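Side-chain contacts in deoxyribodipyrimidine photo-lyase (Oryza sativa Japonica Group, PDB 3UMV), which repairs UV-damaged DNA by using light and a bound FAD to split cyclobutane pyrimidine dimers back into two pyrimidines: residues A[48-53]-A[244-249]; A[90-95]-A[290-295]. One frame throughout, in Å; residues are numbered along the deposited sequence.

Contact 1: residues A[48-53]-A[244-249]; sequences QRLADN and PGEEAA
The carboxylate of E246 lies against the backbone of the 48-53 loop and takes two N-H groups from it, one on each oxygen. L50 N comes from above the carboxylate plane and donates to E246 OE1 at 3.0 Å, almost straight at 175°. A51 N reaches E246 OE2 on its syn side at 3.0 Å, a little out of the plane. CB of R49 sits 3.5 Å from E246 CD, and CB of A51 is 3.4 Å from E246 OE2. L50 crosses the glutamate at about a right angle, its CB 3.8 Å from E246 OE1.

E246 opens the helix 246-254, just after G245 at the N-cap position. Its side chain runs extended beyond CG (chi2 -171°), which carries the carboxylate across to the loop.

The flat guanidinium of R49 leads away from E246, to D52 O in its own loop and to G291 O and D47 beyond the segment. R49 NE and NH2 meet D52 O side-on, with that oxygen in the guanidinium plane and both nitrogens on the same face of its carbonyl. NH1 is the nitrogen that goes to G291 O and D47. N53 ND2 donates to R49 O at 3.0 Å, a bond within the loop, while its OD1 caps the start of helix 54-66.

The loop follows strand 40-44 of the photolyase alpha/beta domain. R49 NE stays 6.0 Å from E246 OE2. The two peptide N-H groups probably help to steady the negative charge, as may the start of the helix, and they also fix how the carboxylate is turned.

Contact 2: residues A[90-95]-A[290-295]; sequences LGFLLR and FGHISA
L93 and F290 bring the two backbones nearest, with their CA atoms 6.9 Å apart. Residues 90-95 are regular helix, part of 87-106. Residues 290-295 form a link between helices 285-290 and 295-305. G291, with phi 66°, ends the first of these in a Schellman motif, and S294 caps the next. No hydrogen bond joins the two segments.

The CB of F92 is directed toward the link, and its ring reaches F290 and H292. Its CG is anti to the backbone N (chi1 -159°), which brings one side of the ring, CD2 and CE2, up to both. F92 CD2 meets F290 CE2 at 3.5 Å, with the two planes inclined at 34°. Further round the same ring, F92 CE2 comes to the edge of the imidazole, 3.6 Å from H292 NE2. Those two rings are nearly parallel but slid apart, so they barely overlap. The three rings make an aromatic cluster that packs a helix of the alpha/beta domain against the loop after helix 285-290.

L93 meets the other side of the F290 ring at about a right angle, its CB 3.8 Å from F290 CE1. With F290 cut back to an alanine, a gap is likely to open beside L93 and the F92 ring to be freer to turn. F290 CB also lies over one face of the imidazole, toward its rim. H292 ND1 makes a weak hydrogen bond to Q48 O, and L93 also lines a pocket holding a urea molecule.

In the fold
Both contacts are buried, and both join the alpha/beta domain to segments some two hundred residues later in the chain. Their centres are about 7 Å apart and they touch. R49 NH1 of contact 1 probably bonds to G291 O of contact 2, at 2.9 Å, and Q48 N likewise to F290 O. P244 packs on F92. Contact 1 holds a loop to the start of helix 246-254 and is polar; its central residue, E246, and A51 are partly exposed. Contact 2 lies nearer the centre of the chain, all its touching residues are buried, and it relies on rings and a leucine. F290 lies near D427, which binds FAD, and R429, which probably does.

Contact 1: residues A[48-53]-A[244-249]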
ATOM      1  N   GLN A  48       9.467  -0.175  -4.109  1.00 13.83           N
ATOM      2  CA  GLN A  48      10.739  -0.707  -3.656  1.00 12.38           C
ATOM      3  C   GLN A  48      11.118  -1.994  -4.383  1.00 15.81           C
ATOM      4  O   GLN A  48      11.138  -3.090  -3.795  1.00 16.67           O
ATOM      5  CB  GLN A  48      10.700  -0.885  -2.142  1.00 13.17           C
ATOM      6  CG  GLN A  48      10.463   0.443  -1.433  1.00 14.67           C
ATOM      7  CD  GLN A  48       9.855   0.290  -0.056  1.00 18.84           C
ATOM      8  OE1 GLN A  48      10.104  -0.693   0.646  1.00 24.15           O
ATOM      9  NE2 GLN A  48       9.059   1.274   0.344  1.00 20.71           N
ATOM     10  N   ARG A  49      11.410  -1.827  -5.669  1.00 17.23           N
ATOM     11  CA  ARG A  49      11.749  -2.912  -6.586  1.00 12.41           C
ATOM     12  C   ARG A  49      12.471  -2.340  -7.801  1.00 17.22           C
ATOM     13  O   ARG A  49      12.280  -1.179  -8.166  1.00 15.78           O
ATOM     14  CB  ARG A  49      10.488  -3.660  -7.039  1.00 12.40           C
ATOM     15  CG  ARG A  49       9.620  -2.872  -8.019  1.00 11.93           C
ATOM     16  CD  ARG A  49       8.279  -3.578  -8.325  1.00 14.62           C
ATOM     17  NE  ARG A  49       7.476  -2.704  -9.180  1.00 12.34           N
ATOM     18  CZ  ARG A  49       6.654  -1.758  -8.736  1.00 18.16           C
ATOM     19  NH1 ARG A  49       6.445  -1.591  -7.425  1.00 13.45           N
ATOM     20  NH2 ARG A  49       6.019  -0.990  -9.610  1.00 15.51           N
ATOM     21  N   LEU A  50      13.308  -3.166  -8.422  1.00 15.79           N
ATOM     22  CA  LEU A  50      13.996  -2.779  -9.654  1.00 17.35           C
ATOM     23  C   LEU A  50      13.230  -3.257 -10.891  1.00 20.71           C
ATOM     24  O   LEU A  50      13.270  -2.601 -11.927  1.00 21.75           O
ATOM     25  CB  LEU A  50      15.427  -3.306  -9.668  1.00 20.00           C
ATOM     26  CG  LEU A  50      16.247  -2.883  -8.453  1.00 20.63           C
ATOM     27  CD1 LEU A  50      17.622  -3.552  -8.459  1.00 22.37           C
ATOM     28  CD2 LEU A  50      16.361  -1.361  -8.414  1.00 17.56           C
ATOM     29  N   ALA A  51      12.514  -4.376 -10.787  1.00 18.87           N
ATOM     30  CA  ALA A  51      11.789  -4.888 -11.940  1.00 19.74           C
ATOM     31  C   ALA A  51      10.433  -4.214 -12.063  1.00 14.95           C
ATOM     32  O   ALA A  51       9.864  -3.761 -11.069  1.00 15.70           O
ATOM     33  CB  ALA A  51      11.619  -6.406 -11.855  1.00 26.12           C
ATOM     34  N   ASP A  52       9.915  -4.153 -13.282  1.00 14.62           N
ATOM     35  CA  ASP A  52       8.536  -3.701 -13.495  1.00 13.21           C
ATOM     36  C   ASP A  52       8.239  -2.360 -12.801  1.00 14.91           C
ATOM     37  O   ASP A  52       7.162  -2.169 -12.216  1.00 13.64           O
ATOM     38  CB  ASP A  52       7.562  -4.755 -12.966  1.00 15.74           C
ATOM     39  CG  ASP A  52       7.752  -6.107 -13.624  1.00 21.48           C
ATOM     40  OD1 ASP A  52       7.527  -7.136 -12.950  1.00 23.92           O
ATOM     41  OD2 ASP A  52       8.127  -6.138 -14.817  1.00 20.36           O
ATOM     42  N   ASN A  53       9.172  -1.423 -12.907  1.00 15.40           N
ATOM     43  CA  ASN A  53       9.060  -0.162 -12.193  1.00 15.81           C
ATOM     44  C   ASN A  53       9.123   1.010 -13.183  1.00 17.58           C
ATOM     45  O   ASN A  53      10.191   1.361 -13.661  1.00 19.68           O
ATOM     46  CB  ASN A  53      10.176  -0.077 -11.145  1.00 13.83           C
ATOM     47  CG  ASN A  53      10.093   1.185 -10.307  1.00 16.44           C
ATOM     48  OD1 ASN A  53       9.636   2.219 -10.780  1.00 16.28           O
ATOM     49  ND2 ASN A  53      10.532   1.100  -9.057  1.00 14.49           N
ATOM     50  N   PRO A 244      10.273 -10.671   2.936  1.00 20.15           N
ATOM     51  CA  PRO A 244      10.084  -9.481   2.103  1.00 19.11           C
ATOM     52  C   PRO A 244      10.971  -9.456   0.863  1.00 20.25           C
ATOM     53  O   PRO A 244      12.011 -10.120   0.825  1.00 20.63           O
ATOM     54  CB  PRO A 244      10.487  -8.338   3.034  1.00 18.61           C
ATOM     55  CG  PRO A 244      11.487  -8.961   3.971  1.00 20.63           C
ATOM     56  CD  PRO A 244      11.004 -10.379   4.183  1.00 21.61           C
ATOM     57  N   GLY A 245      10.559  -8.679  -0.134  1.00 17.67           N
ATOM     58  CA  GLY A 245      11.399  -8.426  -1.294  1.00 19.77           C
ATOM     59  C   GLY A 245      10.849  -8.950  -2.606  1.00 22.35           C
ATOM     60  O   GLY A 245       9.884  -9.722  -2.626  1.00 21.85           O
ATOM     61  N   GLU A 246      11.479  -8.533  -3.699  1.00 22.76           N
ATOM     62  CA  GLU A 246      11.071  -8.919  -5.052  1.00 20.01           C
ATOM     63  C   GLU A 246      11.057 -10.428  -5.267  1.00 20.26           C
ATOM     64  O   GLU A 246      10.095 -10.973  -5.807  1.00 23.57           O
ATOM     65  CB  GLU A 246      12.000  -8.302  -6.098  1.00 22.75           C
ATOM     66  CG  GLU A 246      11.995  -6.791  -6.160  1.00 18.39           C
ATOM     67  CD  GLU A 246      12.762  -6.266  -7.372  1.00 25.89           C
ATOM     68  OE1 GLU A 246      13.903  -5.782  -7.194  1.00 26.88           O
ATOM     69  OE2 GLU A 246      12.224  -6.340  -8.500  1.00 25.81           O
ATOM     70  N   GLU A 247      12.133 -11.091  -4.866  1.00 22.44           N
ATOM     71  CA  GLU A 247      12.294 -12.518  -5.124  1.00 24.29           C
ATOM     72  C   GLU A 247      11.172 -13.313  -4.451  1.00 25.23           C
ATOM     73  O   GLU A 247      10.535 -14.154  -5.082  1.00 29.66           O
ATOM     74  CB  GLU A 247      13.678 -12.973  -4.658  1.00 32.52           C
ATOM     75  CG  GLU A 247      14.037 -14.406  -4.989  1.00 42.97           C
ATOM     76  CD  GLU A 247      15.532 -14.655  -4.884  1.00 54.20           C
ATOM     77  OE1 GLU A 247      16.309 -13.763  -5.292  1.00 56.79           O
ATOM     78  OE2 GLU A 247      15.930 -15.732  -4.390  1.00 59.27           O
ATOM     79  N   ALA A 248      10.918 -13.039  -3.174  1.00 23.85           N
ATOM     80  CA  ALA A 248       9.858 -13.731  -2.445  1.00 22.23           C
ATOM     81  C   ALA A 248       8.475 -13.350  -2.965  1.00 21.63           C
ATOM     82  O   ALA A 248       7.542 -14.154  -2.902  1.00 21.95           O
ATOM     83  CB  ALA A 248       9.956 -13.444  -0.947  1.00 21.28           C
ATOM     84  N   ALA A 249       8.343 -12.123  -3.475  1.00 20.60           N
ATOM     85  CA  ALA A 249       7.047 -11.638  -3.966  1.00 15.90           C
ATOM     86  C   ALA A 249       6.621 -12.377  -5.236  1.00 17.51           C
ATOM     87  O   ALA A 249       5.466 -12.786  -5.385  1.00 23.97           O
ATOM     88  CB  ALA A 249       7.094 -10.110  -4.221  1.00 14.29           C
TER

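Contact 2: residues A[90-95]-A[290-295]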
ATOM      1  N   LEU A  90       8.813  -1.751   9.816  1.00 13.69           N
ATOM      2  CA  LEU A  90      10.175  -1.300   9.556  1.00 15.65           C
ATOM      3  C   LEU A  90      11.096  -2.472   9.211  1.00 18.20           C
ATOM      4  O   LEU A  90      11.949  -2.380   8.314  1.00 16.45           O
ATOM      5  CB  LEU A  90      10.698  -0.518  10.761  1.00 16.83           C
ATOM      6  CG  LEU A  90      10.024   0.840  10.973  1.00 16.45           C
ATOM      7  CD1 LEU A  90      10.402   1.435  12.328  1.00 21.01           C
ATOM      8  CD2 LEU A  90      10.397   1.782   9.867  1.00 16.20           C
ATOM      9  N   GLY A  91      10.907  -3.594   9.904  1.00 18.75           N
ATOM     10  CA  GLY A  91      11.759  -4.742   9.680  1.00 19.72           C
ATOM     11  C   GLY A  91      11.546  -5.292   8.282  1.00 20.18           C
ATOM     12  O   GLY A  91      12.501  -5.630   7.584  1.00 19.13           O
ATOM     13  N   PHE A  92      10.287  -5.374   7.877  1.00 15.92           N
ATOM     14  CA  PHE A  92       9.921  -5.864   6.546  1.00 14.47           C
ATOM     15  C   PHE A  92      10.483  -4.953   5.445  1.00 18.43           C
ATOM     16  O   PHE A  92      11.035  -5.427   4.446  1.00 15.74           O
ATOM     17  CB  PHE A  92       8.397  -5.963   6.425  1.00 14.37           C
ATOM     18  CG  PHE A  92       7.918  -6.903   5.338  1.00 16.64           C
ATOM     19  CD1 PHE A  92       7.777  -8.259   5.589  1.00 18.15           C
ATOM     20  CD2 PHE A  92       7.588  -6.420   4.068  1.00 14.82           C
ATOM     21  CE1 PHE A  92       7.339  -9.127   4.600  1.00 14.62           C
ATOM     22  CE2 PHE A  92       7.140  -7.267   3.083  1.00 13.15           C
ATOM     23  CZ  PHE A  92       7.007  -8.631   3.341  1.00 16.84           C
ATOM     24  N   LEU A  93      10.326  -3.643   5.616  1.00 17.84           N
ATOM     25  CA  LEU A  93      10.809  -2.698   4.620  1.00 16.36           C
ATOM     26  C   LEU A  93      12.324  -2.818   4.502  1.00 15.52           C
ATOM     27  O   LEU A  93      12.859  -2.940   3.402  1.00 18.34           O
ATOM     28  CB  LEU A  93      10.423  -1.260   4.998  1.00 15.14           C
ATOM     29  CG  LEU A  93      10.893  -0.141   4.059  1.00 19.18           C
ATOM     30  CD1 LEU A  93      10.006   1.064   4.248  1.00 20.40           C
ATOM     31  CD2 LEU A  93      12.352   0.221   4.302  1.00 21.63           C
ATOM     32  N   LEU A  94      13.015  -2.782   5.633  1.00 16.26           N
ATOM     33  CA  LEU A  94      14.478  -2.759   5.585  1.00 17.56           C
ATOM     34  C   LEU A  94      15.091  -4.066   5.096  1.00 19.20           C
ATOM     35  O   LEU A  94      16.089  -4.051   4.369  1.00 20.38           O
ATOM     36  CB  LEU A  94      15.082  -2.346   6.933  1.00 20.63           C
ATOM     37  CG  LEU A  94      14.906  -0.867   7.280  1.00 21.50           C
ATOM     38  CD1 LEU A  94      15.228  -0.658   8.752  1.00 21.73           C
ATOM     39  CD2 LEU A  94      15.783   0.025   6.394  1.00 24.06           C
ATOM     40  N   ARG A  95      14.533  -5.201   5.515  1.00 15.25           N
ATOM     41  CA  ARG A  95      15.046  -6.470   5.014  1.00 17.99           C
ATOM     42  C   ARG A  95      14.792  -6.583   3.508  1.00 18.46           C
ATOM     43  O   ARG A  95      15.606  -7.142   2.783  1.00 21.07           O
ATOM     44  CB  ARG A  95      14.442  -7.653   5.782  1.00 21.51           C
ATOM     45  CG  ARG A  95      14.710  -7.580   7.276  1.00 24.08           C
ATOM     46  CD  ARG A  95      14.380  -8.882   7.996  1.00 27.80           C
ATOM     47  NE  ARG A  95      14.431  -8.697   9.444  1.00 29.58           N
ATOM     48  CZ  ARG A  95      15.547  -8.722  10.170  1.00 30.26           C
ATOM     49  NH1 ARG A  95      16.725  -8.940   9.598  1.00 29.49           N
ATOM     50  NH2 ARG A  95      15.483  -8.527  11.480  1.00 31.61           N
ATOM     51  N   PHE A 290       4.541  -2.383  -0.184  1.00 11.92           N
ATOM     52  CA  PHE A 290       5.906  -1.892  -0.202  1.00 10.32           C
ATOM     53  C   PHE A 290       6.426  -1.800  -1.635  1.00 14.84           C
ATOM     54  O   PHE A 290       7.553  -1.386  -1.864  1.00 15.53           O
ATOM     55  CB  PHE A 290       6.800  -2.798   0.646  1.00 15.08           C
ATOM     56  CG  PHE A 290       6.537  -2.691   2.119  1.00 14.90           C
ATOM     57  CD1 PHE A 290       6.968  -1.584   2.828  1.00 16.55           C
ATOM     58  CD2 PHE A 290       5.847  -3.692   2.794  1.00 19.12           C
ATOM     59  CE1 PHE A 290       6.727  -1.475   4.190  1.00 16.72           C
ATOM     60  CE2 PHE A 290       5.603  -3.593   4.157  1.00 17.76           C
ATOM     61  CZ  PHE A 290       6.051  -2.485   4.860  1.00 13.10           C
ATOM     62  N   GLY A 291       5.592  -2.171  -2.599  1.00 16.21           N
ATOM     63  CA  GLY A 291       6.014  -2.161  -3.990  1.00 15.66           C
ATOM     64  C   GLY A 291       7.099  -3.174  -4.317  1.00 13.63           C
ATOM     65  O   GLY A 291       7.850  -2.981  -5.287  1.00 14.87           O
ATOM     66  N   HIS A 292       7.181  -4.261  -3.550  1.00 15.49           N
ATOM     67  CA  HIS A 292       8.122  -5.346  -3.870  1.00 16.26           C
ATOM     68  C   HIS A 292       7.730  -6.036  -5.168  1.00 15.22           C
ATOM     69  O   HIS A 292       8.562  -6.668  -5.840  1.00 17.95           O
ATOM     70  CB  HIS A 292       8.152  -6.411  -2.777  1.00 18.51           C
ATOM     71  CG  HIS A 292       8.673  -5.932  -1.463  1.00 17.78           C
ATOM     72  ND1 HIS A 292       9.473  -4.816  -1.328  1.00 18.56           N
ATOM     73  CD2 HIS A 292       8.525  -6.443  -0.220  1.00 18.47           C
ATOM     74  CE1 HIS A 292       9.761  -4.642  -0.054  1.00  9.84           C
ATOM     75  NE2 HIS A 292       9.219  -5.628   0.638  1.00 21.07           N
ATOM     76  N   ILE A 293       6.455  -5.924  -5.512  1.00 14.21           N
ATOM     77  CA  ILE A 293       5.969  -6.465  -6.766  1.00 18.29           C
ATOM     78  C   ILE A 293       5.014  -5.461  -7.363  1.00 12.35           C
ATOM     79  O   ILE A 293       4.257  -4.793  -6.652  1.00 14.87           O
ATOM     80  CB  ILE A 293       5.282  -7.846  -6.604  1.00 16.29           C
ATOM     81  CG1 ILE A 293       5.136  -8.527  -7.965  1.00 16.63           C
ATOM     82  CG2 ILE A 293       3.938  -7.701  -5.906  1.00 14.96           C
ATOM     83  CD1 ILE A 293       4.748  -9.994  -7.861  1.00 18.46           C
ATOM     84  N   SER A 294       5.091  -5.322  -8.680  1.00 12.72           N
ATOM     85  CA  SER A 294       4.242  -4.396  -9.414  1.00 12.57           C
ATOM     86  C   SER A 294       2.811  -4.943  -9.500  1.00 13.21           C
ATOM     87  O   SER A 294       2.613  -6.116  -9.820  1.00 14.18           O
ATOM     88  CB  SER A 294       4.829  -4.238 -10.824  1.00 14.17           C
ATOM     89  OG  SER A 294       3.858  -3.764 -11.739  1.00 17.26           O
ATOM     90  N   ALA A 295       1.807  -4.115  -9.225  1.00 15.95           N
ATOM     91  CA  ALA A 295       0.420  -4.569  -9.389  1.00 17.65           C
ATOM     92  C   ALA A 295       0.135  -4.885 -10.858  1.00 18.94           C
ATOM     93  O   ALA A 295      -0.640  -5.789 -11.154  1.00 15.90           O
ATOM     94  CB  ALA A 295      -0.558  -3.537  -8.889  1.00 16.34           C
TER